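Local structure of isoflavone reductase (2GAS) at residues G114-R119 against S135-I140; V123-Q128 against L262-H267; P146-C151 against K210-R215; K185-T190 against G273-E278. The protein catalyses the NADPH-dependent reduction of 2'-hydroxyisoflavones to chiral isoflavanones on the pathway to the alfalfa phytoalexin (-)-medicarpin. All coordinates share one frame; numbering follows the deposited sequence.

Contacts 3 and 4 are buried, whereas contacts 1 and 2 are only partly so. Contacts 1 and 2 both use helix 126-143, contact 1 on its second half and contact 2 around its first residues. Their chemistry differs: contact 1 is a network of charged groups, contact 2 is apolar. Contact 3 is a backbone ladder between two parallel strands, with its centre about 10 Å from that of contact 1; Asp-116 of contact 1 packs on His-213 of contact 3. Contact 4 joins a turn to a strand through small side chains and one water, and reaches contact 3 through Tyr-277, probably hydrogen-bonded to His-213, and through Ala-275, whose O faces Arg-215.

Contact 1 (G114-R119 against S135-I140); sequences GLDVDR and SIRRVI
Asp-116 and Arg-137 join an Asx turn, set within a type I beta turn in the loop after strand 107-109, to helix 126-143 in this Rossmann-type protein. Asp-116 extends its CG away from N (chi1 -178°), which carries OD1 toward the helix. OD1 of Asp-116 accepts NH1 of Arg-137 at 2.8 Å, on the syn side but tilted out of the carboxylate plane, and a weak bond from NH2. From the opposite face, N of Asp-118 reaches OD1 of Asp-116 at 3.0 Å and closes the Asx turn. OD2 of Asp-116 takes NH1 of Arg-119 at 2.8 Å, and NH2 of that arginine goes on to Asp-284. Putting an alanine at Asp-116 would probably leave NH1 of Arg-119 and one side of the Arg-137 guanidinium without their anion and free the turn to shift.

Next, Val-117 lays CG2 over one face of the Arg-137 guanidinium, 3.3 Å from NE; it also touches Lys-133, the probable proton acceptor. Arg-137, which probably binds NADP(+), is stretched out from CG to NE and also pairs with Glu-112. Asp-118 then meets Arg-138, whose chain is bent at chi2 and chi3, in an end-on two-nitrogen grip. OD1 of Asp-118 receives NH2 of Arg-138 at 2.8 Å and a weak bond from NH1 of Arg-137, while OD2 of Asp-118 meets NH1 of Arg-138 at 3.0 Å, nearly straight (173°).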
loop_
_atom_site.group_PDB
_atom_site.type_symbol
_atom_site.label_atom_id
_atom_site.label_comp_id
_atom_site.label_asym_id
_atom_site.label_seq_id
_atom_site.Cartn_x
_atom_site.Cartn_y
_atom_site.Cartn_z
ATOM N N GLY A 114 2.207 2.755 0.719
ATOM C CA GLY A 114 1.644 3.810 1.536
ATOM C C GLY A 114 2.166 5.132 1.015
ATOM O O GLY A 114 2.367 5.299 -0.187
ATOM N N LEU A 115 2.387 6.083 1.910
ATOM C CA LEU A 115 2.904 7.379 1.486
ATOM C C LEU A 115 4.380 7.232 1.128
ATOM O O LEU A 115 4.970 6.169 1.317
ATOM C CB LEU A 115 2.753 8.412 2.612
ATOM C CG LEU A 115 3.779 8.380 3.753
ATOM C CD1 LEU A 115 3.502 9.526 4.707
ATOM C CD2 LEU A 115 3.713 7.049 4.483
ATOM N N ASP A 116 4.975 8.290 0.591
ATOM C CA ASP A 116 6.398 8.257 0.272
ATOM C C ASP A 116 7.090 8.553 1.608
ATOM O O ASP A 116 7.070 9.691 2.079
ATOM C CB ASP A 116 6.748 9.335 -0.759
ATOM C CG ASP A 116 8.208 9.304 -1.148
ATOM O OD1 ASP A 116 8.980 8.631 -0.438
ATOM O OD2 ASP A 116 8.589 9.947 -2.150
ATOM N N VAL A 117 7.699 7.534 2.216
ATOM C CA VAL A 117 8.337 7.714 3.518
ATOM C C VAL A 117 9.543 8.644 3.555
ATOM O O VAL A 117 10.063 8.943 4.633
ATOM C CB VAL A 117 8.707 6.353 4.164
ATOM C CG1 VAL A 117 7.448 5.543 4.406
ATOM C CG2 VAL A 117 9.678 5.584 3.275
ATOM N N ASP A 118 9.992 9.106 2.394
ATOM C CA ASP A 118 11.109 10.048 2.360
ATOM C C ASP A 118 10.537 11.457 2.235
ATOM O O ASP A 118 11.275 12.438 2.140
ATOM C CB ASP A 118 12.045 9.743 1.190
ATOM C CG ASP A 118 13.022 8.621 1.504
ATOM O OD1 ASP A 118 13.457 7.930 0.563
ATOM O OD2 ASP A 118 13.362 8.441 2.695
ATOM N N ARG A 119 9.208 11.538 2.248
ATOM C CA ARG A 119 8.488 12.805 2.141
ATOM C C ARG A 119 7.334 12.909 3.135
ATOM O O ARG A 119 6.161 12.835 2.750
ATOM C CB ARG A 119 7.913 12.981 0.735
ATOM C CG ARG A 119 8.921 13.200 -0.367
ATOM C CD ARG A 119 8.166 13.491 -1.654
ATOM N NE ARG A 119 9.018 14.031 -2.705
ATOM C CZ ARG A 119 9.466 13.333 -3.742
ATOM N NH1 ARG A 119 9.146 12.057 -3.876
ATOM N NH2 ARG A 119 10.228 13.922 -4.653
ATOM N N SER A 135 14.535 3.440 6.555
ATOM C CA SER A 135 15.802 2.776 6.848
ATOM C C SER A 135 16.007 1.593 5.914
ATOM O O SER A 135 17.126 1.327 5.468
ATOM C CB SER A 135 15.838 2.311 8.304
ATOM O OG SER A 135 16.008 3.420 9.165
ATOM N N ILE A 136 14.927 0.877 5.621
ATOM C CA ILE A 136 15.014 -0.253 4.711
ATOM C C ILE A 136 15.385 0.235 3.311
ATOM O O ILE A 136 16.140 -0.423 2.594
ATOM C CB ILE A 136 13.691 -1.044 4.697
ATOM C CG1 ILE A 136 13.576 -1.819 6.013
ATOM C CG2 ILE A 136 13.641 -1.998 3.512
ATOM C CD1 ILE A 136 12.421 -2.741 6.068
ATOM N N ARG A 137 14.869 1.396 2.920
ATOM C CA ARG A 137 15.218 1.949 1.616
ATOM C C ARG A 137 16.728 2.170 1.567
ATOM O O ARG A 137 17.374 1.848 0.576
ATOM C CB ARG A 137 14.533 3.295 1.374
ATOM C CG ARG A 137 13.047 3.217 1.171
ATOM C CD ARG A 137 12.523 4.573 0.725
ATOM N NE ARG A 137 11.088 4.535 0.443
ATOM C CZ ARG A 137 10.415 5.549 -0.075
ATOM N NH1 ARG A 137 11.044 6.681 -0.375
ATOM N NH2 ARG A 137 9.107 5.439 -0.276
ATOM N N ARG A 138 17.281 2.717 2.645
ATOM C CA ARG A 138 18.713 2.983 2.702
ATOM C C ARG A 138 19.534 1.704 2.567
ATOM O O ARG A 138 20.584 1.706 1.922
ATOM C CB ARG A 138 19.070 3.715 4.003
ATOM C CG ARG A 138 18.370 5.075 4.183
ATOM C CD ARG A 138 18.715 6.076 3.083
ATOM N NE ARG A 138 17.828 6.014 1.919
ATOM C CZ ARG A 138 16.597 6.521 1.885
ATOM N NH1 ARG A 138 16.089 7.127 2.953
ATOM N NH2 ARG A 138 15.881 6.448 0.769
ATOM N N VAL A 139 19.058 0.612 3.167
ATOM C CA VAL A 139 19.768 -0.663 3.074
ATOM C C VAL A 139 19.753 -1.139 1.625
ATOM O O VAL A 139 20.778 -1.540 1.078
ATOM C CB VAL A 139 19.113 -1.746 3.952
ATOM C CG1 VAL A 139 19.819 -3.082 3.736
ATOM C CG2 VAL A 139 19.186 -1.344 5.417
ATOM N N ILE A 140 18.573 -1.095 1.013
ATOM C CA ILE A 140 18.398 -1.503 -0.377
ATOM C C ILE A 140 19.321 -0.709 -1.304
ATOM O O ILE A 140 19.991 -1.276 -2.170
ATOM C CB ILE A 140 16.931 -1.283 -0.812
ATOM C CG1 ILE A 140 16.022 -2.255 -0.061
ATOM C CG2 ILE A 140 16.800 -1.434 -2.324
ATOM C CD1 ILE A 140 14.543 -1.971 -0.253
#

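Contact 2 (V123-Q128 against L262-H267); sequences VEPVRQ and LLALYH
Ala-264 offers its methyl group to four consecutive residues of 123-128. CG1 of Val-126 comes nearest, 3.7 Å from CB of Ala-264, at the point where the two backbones lie closest. O of Val-123 sits 3.9 Å from CB of Ala-264, and CD of Pro-125 approaches that CB to 4.2 Å. To one side, CG2 of Val-126 touches CD1 of Leu-265 at 4.2 Å. To the other, the Val-123 side chain crosses His-267 at about a right angle, with CG1 of Val-123 placed 4.0 Å from NE2 of His-267, obliquely to the ring. In Val-126, CG1 stands between N and the carbonyl carbon (chi1 79°) and falls on Ala-264, while CG2, anti to N, reaches Leu-265.

The contact is apolar packing of the first residues of helix 126-143 and the chain leading into them on the side of helix 259-271, and the small alanine allows the close approach of the backbones. Further out, a cis peptide before Pro-125 turns the chain, and OE2 of Glu-124 accepts N of Gln-128 at 3.1 Å. Tyr-261 lies against both Pro-125 and Val-126, and His-267 in turn rests on Glu-245 and Leu-249 of helix 245-254.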
loop_
_atom_site.group_PDB
_atom_site.type_symbol
_atom_site.label_atom_id
_atom_site.label_comp_id
_atom_site.label_asym_id
_atom_site.label_seq_id
_atom_site.Cartn_x
_atom_site.Cartn_y
_atom_site.Cartn_z
ATOM N N VAL A 123 4.068 12.768 13.067
ATOM C CA VAL A 123 4.410 12.784 14.485
ATOM C C VAL A 123 4.314 11.361 15.031
ATOM O O VAL A 123 3.737 10.479 14.393
ATOM C CB VAL A 123 3.443 13.694 15.281
ATOM C CG1 VAL A 123 3.467 15.099 14.709
ATOM C CG2 VAL A 123 2.032 13.129 15.236
ATOM N N GLU A 124 4.889 11.125 16.205
ATOM C CA GLU A 124 4.826 9.796 16.797
ATOM C C GLU A 124 3.379 9.482 17.166
ATOM O O GLU A 124 2.574 10.392 17.386
ATOM C CB GLU A 124 5.720 9.724 18.041
ATOM C CG GLU A 124 7.195 9.954 17.759
ATOM C CD GLU A 124 7.820 8.864 16.898
ATOM O OE1 GLU A 124 9.014 9.000 16.552
ATOM O OE2 GLU A 124 7.131 7.873 16.569
ATOM N N PRO A 125 3.031 8.193 17.266
ATOM C CA PRO A 125 3.900 7.029 17.061
ATOM C C PRO A 125 4.042 6.553 15.611
ATOM O O PRO A 125 4.771 5.598 15.343
ATOM C CB PRO A 125 3.246 5.973 17.938
ATOM C CG PRO A 125 1.791 6.252 17.717
ATOM C CD PRO A 125 1.715 7.772 17.785
ATOM N N VAL A 126 3.364 7.205 14.671
ATOM C CA VAL A 126 3.461 6.754 13.287
ATOM C C VAL A 126 4.797 7.125 12.646
ATOM O O VAL A 126 5.300 6.408 11.778
ATOM C CB VAL A 126 2.280 7.298 12.419
ATOM C CG1 VAL A 126 2.515 8.746 12.025
ATOM C CG2 VAL A 126 2.103 6.422 11.189
ATOM N N ARG A 127 5.384 8.229 13.097
ATOM C CA ARG A 127 6.656 8.690 12.559
ATOM C C ARG A 127 7.719 7.597 12.569
ATOM O O ARG A 127 8.432 7.412 11.581
ATOM C CB ARG A 127 7.164 9.894 13.355
ATOM C CG ARG A 127 8.438 10.513 12.798
ATOM C CD ARG A 127 8.933 11.647 13.682
ATOM N NE ARG A 127 10.034 12.392 13.070
ATOM C CZ ARG A 127 9.905 13.208 12.026
ATOM N NH1 ARG A 127 8.718 13.397 11.460
ATOM N NH2 ARG A 127 10.967 13.845 11.547
ATOM N N GLN A 128 7.825 6.867 13.676
ATOM C CA GLN A 128 8.832 5.817 13.765
ATOM C C GLN A 128 8.631 4.694 12.753
ATOM O O GLN A 128 9.607 4.119 12.262
ATOM C CB GLN A 128 8.888 5.224 15.173
ATOM C CG GLN A 128 9.975 4.155 15.309
ATOM C CD GLN A 128 11.325 4.629 14.778
ATOM O OE1 GLN A 128 11.885 5.609 15.271
ATOM N NE2 GLN A 128 11.847 3.936 13.763
ATOM N N LEU A 262 -3.475 5.656 14.958
ATOM C CA LEU A 262 -4.489 5.923 13.946
ATOM C C LEU A 262 -4.630 7.424 13.701
ATOM O O LEU A 262 -4.620 7.880 12.556
ATOM C CB LEU A 262 -5.824 5.333 14.406
ATOM C CG LEU A 262 -6.796 4.802 13.354
ATOM C CD1 LEU A 262 -6.142 3.660 12.583
ATOM C CD2 LEU A 262 -8.069 4.315 14.043
ATOM N N LEU A 263 -4.756 8.194 14.779
ATOM C CA LEU A 263 -4.892 9.642 14.657
ATOM C C LEU A 263 -3.657 10.272 14.034
ATOM O O LEU A 263 -3.763 11.230 13.269
ATOM C CB LEU A 263 -5.143 10.286 16.022
ATOM C CG LEU A 263 -6.585 10.601 16.416
ATOM C CD1 LEU A 263 -6.562 11.467 17.667
ATOM C CD2 LEU A 263 -7.299 11.333 15.285
ATOM N N ALA A 264 -2.480 9.749 14.371
ATOM C CA ALA A 264 -1.244 10.289 13.813
ATOM C C ALA A 264 -1.214 10.015 12.308
ATOM O O ALA A 264 -0.745 10.834 11.527
ATOM C CB ALA A 264 -0.034 9.658 14.494
ATOM N N LEU A 265 -1.721 8.851 11.910
ATOM C CA LEU A 265 -1.770 8.501 10.495
ATOM C C LEU A 265 -2.677 9.498 9.763
ATOM O O LEU A 265 -2.304 10.034 8.720
ATOM C CB LEU A 265 -2.301 7.071 10.327
ATOM C CG LEU A 265 -2.349 6.503 8.907
ATOM C CD1 LEU A 265 -0.966 6.531 8.277
ATOM C CD2 LEU A 265 -2.874 5.076 8.965
ATOM N N TYR A 266 -3.859 9.754 10.324
ATOM C CA TYR A 266 -4.812 10.698 9.735
ATOM C C TYR A 266 -4.243 12.117 9.732
ATOM O O TYR A 266 -4.451 12.872 8.789
ATOM C CB TYR A 266 -6.124 10.698 10.521
ATOM C CG TYR A 266 -6.899 9.405 10.480
ATOM C CD1 TYR A 266 -7.777 9.078 11.512
ATOM C CD2 TYR A 266 -6.776 8.515 9.413
ATOM C CE1 TYR A 266 -8.511 7.903 11.491
ATOM C CE2 TYR A 266 -7.515 7.324 9.382
ATOM C CZ TYR A 266 -8.376 7.030 10.428
ATOM O OH TYR A 266 -9.098 5.857 10.437
ATOM N N HIS A 267 -3.545 12.482 10.802
ATOM C CA HIS A 267 -2.935 13.808 10.898
ATOM C C HIS A 267 -2.000 14.046 9.708
ATOM O O HIS A 267 -2.051 15.082 9.048
ATOM C CB HIS A 267 -2.155 13.924 12.217
ATOM C CG HIS A 267 -1.193 15.072 12.264
ATOM N ND1 HIS A 267 -1.585 16.375 12.484
ATOM C CD2 HIS A 267 0.153 15.106 12.112
ATOM C CE1 HIS A 267 -0.522 17.162 12.465
ATOM N NE2 HIS A 267 0.545 16.417 12.242
#

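Contact 3 (P146-C151 against K210-R215); sequences PYTYLC and KAVHIR
Cys-151 and His-213 are the last of four residue pairs in register between the parallel strands 148-151 and 210-213. CB of Cys-151 lies 3.7 Å from O of Val-212 and 4.0 Å from ND1 of His-213. SG of Cys-151, turned anti to the carbonyl carbon (chi1 -53°), stands obliquely, 4.9 Å from the centroid of the His-213 ring; SG also packs on NH2 of Arg-137. On that face, CB of Tyr-149 meets CB of Ala-211 at 4.1 Å. The other face carries Thr-148, Leu-150, Lys-210 and Val-212, where CG2 of Thr-148 touches CG2 of Val-212 at 3.7 Å.

Backbone bonds alternate: N of Tyr-149 to O of Lys-210, N of Val-212 to O of Tyr-149 (2.8 Å), N of Cys-151 to O of Val-212 (2.9 Å), and N of Ile-214 to O of Cys-151. Strand 210-213 lies between 148-151 and 284-286, and strand 148-151 pairs with 107-109, continuing the parallel Rossmann-type sheet. Tyr-277 at ND1 and Asp-284 at NE2 probably fix the His-213 ring beside the cysteine. The ladder satisfies alternate amides of each strand, the others turning to neighbouring strands and loop, while side chains meet across it by apolar contact and the oblique sulfur-ring approach.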
loop_
_atom_site.group_PDB
_atom_site.type_symbol
_atom_site.label_atom_id
_atom_site.label_comp_id
_atom_site.label_asym_id
_atom_site.label_seq_id
_atom_site.Cartn_x
_atom_site.Cartn_y
_atom_site.Cartn_z
ATOM N N PRO A 146 18.391 -3.556 -7.228
ATOM C CA PRO A 146 17.529 -2.753 -8.107
ATOM C C PRO A 146 16.162 -2.695 -7.434
ATOM O O PRO A 146 15.617 -3.728 -7.040
ATOM C CB PRO A 146 17.525 -3.546 -9.411
ATOM C CG PRO A 146 17.682 -4.962 -8.938
ATOM C CD PRO A 146 18.733 -4.845 -7.855
ATOM N N TYR A 147 15.604 -1.496 -7.314
ATOM C CA TYR A 147 14.343 -1.334 -6.603
ATOM C C TYR A 147 13.264 -0.463 -7.232
ATOM O O TYR A 147 13.486 0.247 -8.206
ATOM C CB TYR A 147 14.635 -0.740 -5.221
ATOM C CG TYR A 147 15.268 0.642 -5.292
ATOM C CD1 TYR A 147 16.652 0.795 -5.351
ATOM C CD2 TYR A 147 14.478 1.798 -5.331
ATOM C CE1 TYR A 147 17.240 2.059 -5.441
ATOM C CE2 TYR A 147 15.058 3.071 -5.427
ATOM C CZ TYR A 147 16.441 3.188 -5.478
ATOM O OH TYR A 147 17.033 4.429 -5.562
ATOM N N THR A 148 12.076 -0.555 -6.642
ATOM C CA THR A 148 10.938 0.286 -6.999
ATOM C C THR A 148 10.134 0.425 -5.711
ATOM O O THR A 148 9.795 -0.574 -5.071
ATOM C CB THR A 148 10.035 -0.311 -8.092
ATOM O OG1 THR A 148 10.771 -0.419 -9.317
ATOM C CG2 THR A 148 8.823 0.610 -8.328
ATOM N N TYR A 149 9.870 1.664 -5.313
ATOM C CA TYR A 149 9.098 1.943 -4.104
ATOM C C TYR A 149 7.702 2.315 -4.573
ATOM O O TYR A 149 7.516 3.350 -5.207
ATOM C CB TYR A 149 9.714 3.114 -3.336
ATOM C CG TYR A 149 11.167 2.918 -2.965
ATOM C CD1 TYR A 149 12.043 3.999 -2.941
ATOM C CD2 TYR A 149 11.660 1.657 -2.615
ATOM C CE1 TYR A 149 13.382 3.834 -2.577
ATOM C CE2 TYR A 149 12.993 1.484 -2.249
ATOM C CZ TYR A 149 13.842 2.574 -2.232
ATOM O OH TYR A 149 15.159 2.402 -1.866
ATOM N N LEU A 150 6.726 1.467 -4.267
ATOM C CA LEU A 150 5.350 1.703 -4.702
ATOM C C LEU A 150 4.610 2.508 -3.636
ATOM O O LEU A 150 4.199 1.978 -2.611
ATOM C CB LEU A 150 4.658 0.360 -4.959
ATOM C CG LEU A 150 3.393 0.291 -5.829
ATOM C CD1 LEU A 150 2.268 1.102 -5.195
ATOM C CD2 LEU A 150 3.697 0.803 -7.224
ATOM N N CYS A 151 4.463 3.804 -3.887
ATOM C CA CYS A 151 3.800 4.705 -2.952
ATOM C C CYS A 151 2.379 4.961 -3.441
ATOM O O CYS A 151 2.132 5.877 -4.230
ATOM C CB CYS A 151 4.596 6.008 -2.863
ATOM S SG CYS A 151 6.350 5.725 -2.470
ATOM N N LYS A 210 13.453 3.721 -8.842
ATOM C CA LYS A 210 12.542 4.860 -8.789
ATOM C C LYS A 210 11.398 4.589 -7.819
ATOM O O LYS A 210 11.083 3.434 -7.512
ATOM C CB LYS A 210 11.925 5.113 -10.169
ATOM C CG LYS A 210 12.879 5.580 -11.260
ATOM C CD LYS A 210 12.998 7.092 -11.276
ATOM C CE LYS A 210 13.540 7.593 -12.604
ATOM N NZ LYS A 210 14.863 6.994 -12.922
ATOM N N ALA A 211 10.786 5.666 -7.341
ATOM C CA ALA A 211 9.622 5.567 -6.476
ATOM C C ALA A 211 8.467 5.863 -7.432
ATOM O O ALA A 211 8.524 6.833 -8.193
ATOM C CB ALA A 211 9.674 6.622 -5.374
ATOM N N VAL A 212 7.444 5.014 -7.426
ATOM C CA VAL A 212 6.275 5.205 -8.292
ATOM C C VAL A 212 5.155 5.726 -7.402
ATOM O O VAL A 212 4.798 5.097 -6.405
ATOM C CB VAL A 212 5.853 3.878 -8.964
ATOM C CG1 VAL A 212 4.573 4.072 -9.772
ATOM C CG2 VAL A 212 6.965 3.394 -9.872
ATOM N N HIS A 213 4.603 6.879 -7.766
ATOM C CA HIS A 213 3.559 7.520 -6.975
ATOM C C HIS A 213 2.184 7.420 -7.600
ATOM O O HIS A 213 2.006 7.733 -8.777
ATOM C CB HIS A 213 3.914 8.992 -6.791
ATOM C CG HIS A 213 5.312 9.206 -6.309
ATOM N ND1 HIS A 213 5.630 9.297 -4.970
ATOM C CD2 HIS A 213 6.485 9.264 -6.981
ATOM C CE1 HIS A 213 6.941 9.400 -4.840
ATOM N NE2 HIS A 213 7.483 9.381 -6.044
ATOM N N ILE A 214 1.211 6.994 -6.802
ATOM C CA ILE A 214 -0.154 6.881 -7.288
ATOM C C ILE A 214 -0.990 8.042 -6.750
ATOM O O ILE A 214 -1.355 8.068 -5.576
ATOM C CB ILE A 214 -0.820 5.555 -6.834
ATOM C CG1 ILE A 214 0.097 4.364 -7.131
ATOM C CG2 ILE A 214 -2.171 5.386 -7.532
ATOM C CD1 ILE A 214 0.294 4.077 -8.585
ATOM N N ARG A 215 -1.247 9.026 -7.604
ATOM C CA ARG A 215 -2.087 10.173 -7.259
ATOM C C ARG A 215 -2.994 10.291 -8.480
ATOM O O ARG A 215 -2.668 10.996 -9.430
ATOM C CB ARG A 215 -1.268 11.462 -7.098
ATOM C CG ARG A 215 -0.659 11.690 -5.713
ATOM C CD ARG A 215 0.817 11.338 -5.666
ATOM N NE ARG A 215 1.642 12.133 -6.582
ATOM C CZ ARG A 215 2.219 13.297 -6.285
ATOM N NH1 ARG A 215 2.072 13.843 -5.085
ATOM N NH2 ARG A 215 2.984 13.900 -7.187
#

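Contact 4 (K185-T190 against G273-E278); sequences KGAYVT and GDAVYE
Ala-187 and Ala-275 touch methyl to methyl, their CB atoms 4.0 Å apart, where strand 185-189 runs beside the loop that follows helix 259-271. CB of Ala-275 also lies 3.8 Å from N of Ala-187, so it is set against the strand's backbone as much as its side chain. Next to this pair, Val-276 and Lys-185 meet through aliphatic groups. CG1 of Val-276 is anti to its N (chi1 -178°), which leaves CG2 beside N, anti to the carbonyl carbon, and against the strand, 3.6 Å from O of Lys-185 and 3.9 Å from CB of Lys-185. The lysine contributes little more than that first carbon: its chain bends at chi2 (-75°) and leads away from the loop, to a salt bridge of NZ with Glu-225 and a bond to O of Tyr-220.

Two glycines suit the geometry. Gly-273 has positive phi, a conformation that favours glycine, and a CB there would probably be crowded by CG2 of Val-276. At Gly-186 a CB would be crowded by OH of Tyr-188.

A water bridges the backbones, donating to O of Lys-185 at 2.7 Å and accepting N of Ala-275 at 3.0 Å. O of Ala-275 takes NH1 of Arg-215, whose CG packs on CB of Ala-187. The loop is a type I beta turn from Gly-273 to Val-276, closed by N of Val-276 on O of Gly-273: a turn that follows directly on a helix and is laid, through small side chains and one water, on the middle strand of a mixed three-stranded sheet.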
loop_
_atom_site.group_PDB
_atom_site.type_symbol
_atom_site.label_atom_id
_atom_site.label_comp_id
_atom_site.label_asym_id
_atom_site.label_seq_id
_atom_site.Cartn_x
_atom_site.Cartn_y
_atom_site.Cartn_z
ATOM N N LYS A 185 -5.431 18.079 0.032
ATOM C CA LYS A 185 -5.588 16.949 -0.874
ATOM C C LYS A 185 -5.062 15.620 -0.343
ATOM O O LYS A 185 -3.999 15.550 0.275
ATOM C CB LYS A 185 -4.907 17.252 -2.212
ATOM C CG LYS A 185 -5.605 18.305 -3.061
ATOM C CD LYS A 185 -6.854 17.755 -3.724
ATOM C CE LYS A 185 -7.463 18.783 -4.676
ATOM N NZ LYS A 185 -8.649 18.257 -5.405
ATOM N N GLY A 186 -5.836 14.569 -0.598
ATOM C CA GLY A 186 -5.461 13.218 -0.217
ATOM C C GLY A 186 -5.544 12.412 -1.501
ATOM O O GLY A 186 -6.233 12.834 -2.429
ATOM N N ALA A 187 -4.851 11.277 -1.575
ATOM C CA ALA A 187 -4.877 10.437 -2.780
ATOM C C ALA A 187 -5.423 9.060 -2.417
ATOM O O ALA A 187 -4.878 8.386 -1.546
ATOM C CB ALA A 187 -3.468 10.321 -3.368
ATOM N N TYR A 188 -6.506 8.653 -3.082
ATOM C CA TYR A 188 -7.154 7.373 -2.812
ATOM C C TYR A 188 -7.108 6.401 -3.986
ATOM O O TYR A 188 -7.206 6.804 -5.141
ATOM C CB TYR A 188 -8.616 7.605 -2.416
ATOM C CG TYR A 188 -8.775 8.532 -1.239
ATOM C CD1 TYR A 188 -8.881 9.910 -1.425
ATOM C CD2 TYR A 188 -8.774 8.039 0.063
ATOM C CE1 TYR A 188 -8.979 10.779 -0.341
ATOM C CE2 TYR A 188 -8.868 8.901 1.160
ATOM C CZ TYR A 188 -8.970 10.267 0.948
ATOM O OH TYR A 188 -9.049 11.126 2.029
ATOM N N VAL A 189 -6.980 5.116 -3.674
ATOM C CA VAL A 189 -6.909 4.078 -4.696
ATOM C C VAL A 189 -7.393 2.755 -4.106
ATOM O O VAL A 189 -7.130 2.457 -2.937
ATOM C CB VAL A 189 -5.447 3.937 -5.219
ATOM C CG1 VAL A 189 -4.514 3.563 -4.073
ATOM C CG2 VAL A 189 -5.371 2.902 -6.328
ATOM N N THR A 190 -8.110 1.960 -4.896
ATOM C CA THR A 190 -8.598 0.681 -4.388
ATOM C C THR A 190 -7.453 -0.322 -4.312
ATOM O O THR A 190 -6.448 -0.178 -5.004
ATOM C CB THR A 190 -9.708 0.080 -5.282
ATOM O OG1 THR A 190 -9.152 -0.306 -6.547
ATOM C CG2 THR A 190 -10.814 1.098 -5.516
ATOM N N GLY A 273 -0.807 16.783 4.716
ATOM C CA GLY A 273 -0.882 16.558 3.282
ATOM C C GLY A 273 0.275 15.741 2.737
ATOM O O GLY A 273 0.977 16.181 1.821
ATOM N N ASP A 274 0.478 14.543 3.278
ATOM C CA ASP A 274 1.582 13.716 2.806
ATOM C C ASP A 274 1.472 13.250 1.352
ATOM O O ASP A 274 2.444 12.735 0.798
ATOM C CB ASP A 274 1.820 12.514 3.742
ATOM C CG ASP A 274 0.570 11.700 4.013
ATOM O OD1 ASP A 274 -0.305 11.605 3.130
ATOM O OD2 ASP A 274 0.475 11.131 5.123
ATOM N N ALA A 275 0.309 13.437 0.725
ATOM C CA ALA A 275 0.143 13.043 -0.674
ATOM C C ALA A 275 0.414 14.231 -1.586
ATOM O O ALA A 275 0.370 14.106 -2.811
ATOM C CB ALA A 275 -1.273 12.518 -0.926
ATOM N N VAL A 276 0.709 15.379 -0.980
ATOM C CA VAL A 276 0.963 16.607 -1.726
ATOM C C VAL A 276 2.450 16.916 -1.849
ATOM O O VAL A 276 3.111 17.212 -0.855
ATOM C CB VAL A 276 0.274 17.805 -1.044
ATOM C CG1 VAL A 276 0.504 19.076 -1.851
ATOM C CG2 VAL A 276 -1.207 17.524 -0.889
ATOM N N TYR A 277 2.960 16.843 -3.073
ATOM C CA TYR A 277 4.367 17.121 -3.356
ATOM C C TYR A 277 4.651 17.000 -4.847
ATOM O O TYR A 277 3.961 16.283 -5.564
ATOM C CB TYR A 277 5.284 16.150 -2.594
ATOM C CG TYR A 277 4.967 14.682 -2.816
ATOM C CD1 TYR A 277 4.117 13.999 -1.951
ATOM C CD2 TYR A 277 5.505 13.980 -3.900
ATOM C CE1 TYR A 277 3.805 12.660 -2.152
ATOM C CE2 TYR A 277 5.195 12.634 -4.113
ATOM C CZ TYR A 277 4.345 11.982 -3.232
ATOM O OH TYR A 277 4.018 10.656 -3.412
ATOM N N GLU A 278 5.665 17.722 -5.312
ATOM C CA GLU A 278 6.056 17.653 -6.713
ATOM C C GLU A 278 7.151 16.596 -6.773
ATOM O O GLU A 278 7.938 16.462 -5.837
ATOM C CB GLU A 278 6.590 19.007 -7.192
ATOM C CG GLU A 278 5.513 20.074 -7.301
ATOM C CD GLU A 278 6.055 21.418 -7.751
ATOM O OE1 GLU A 278 5.240 22.337 -7.981
ATOM O OE2 GLU A 278 7.291 21.558 -7.871
HETATM O O HOH W 1 -2.506 13.896 1.800
#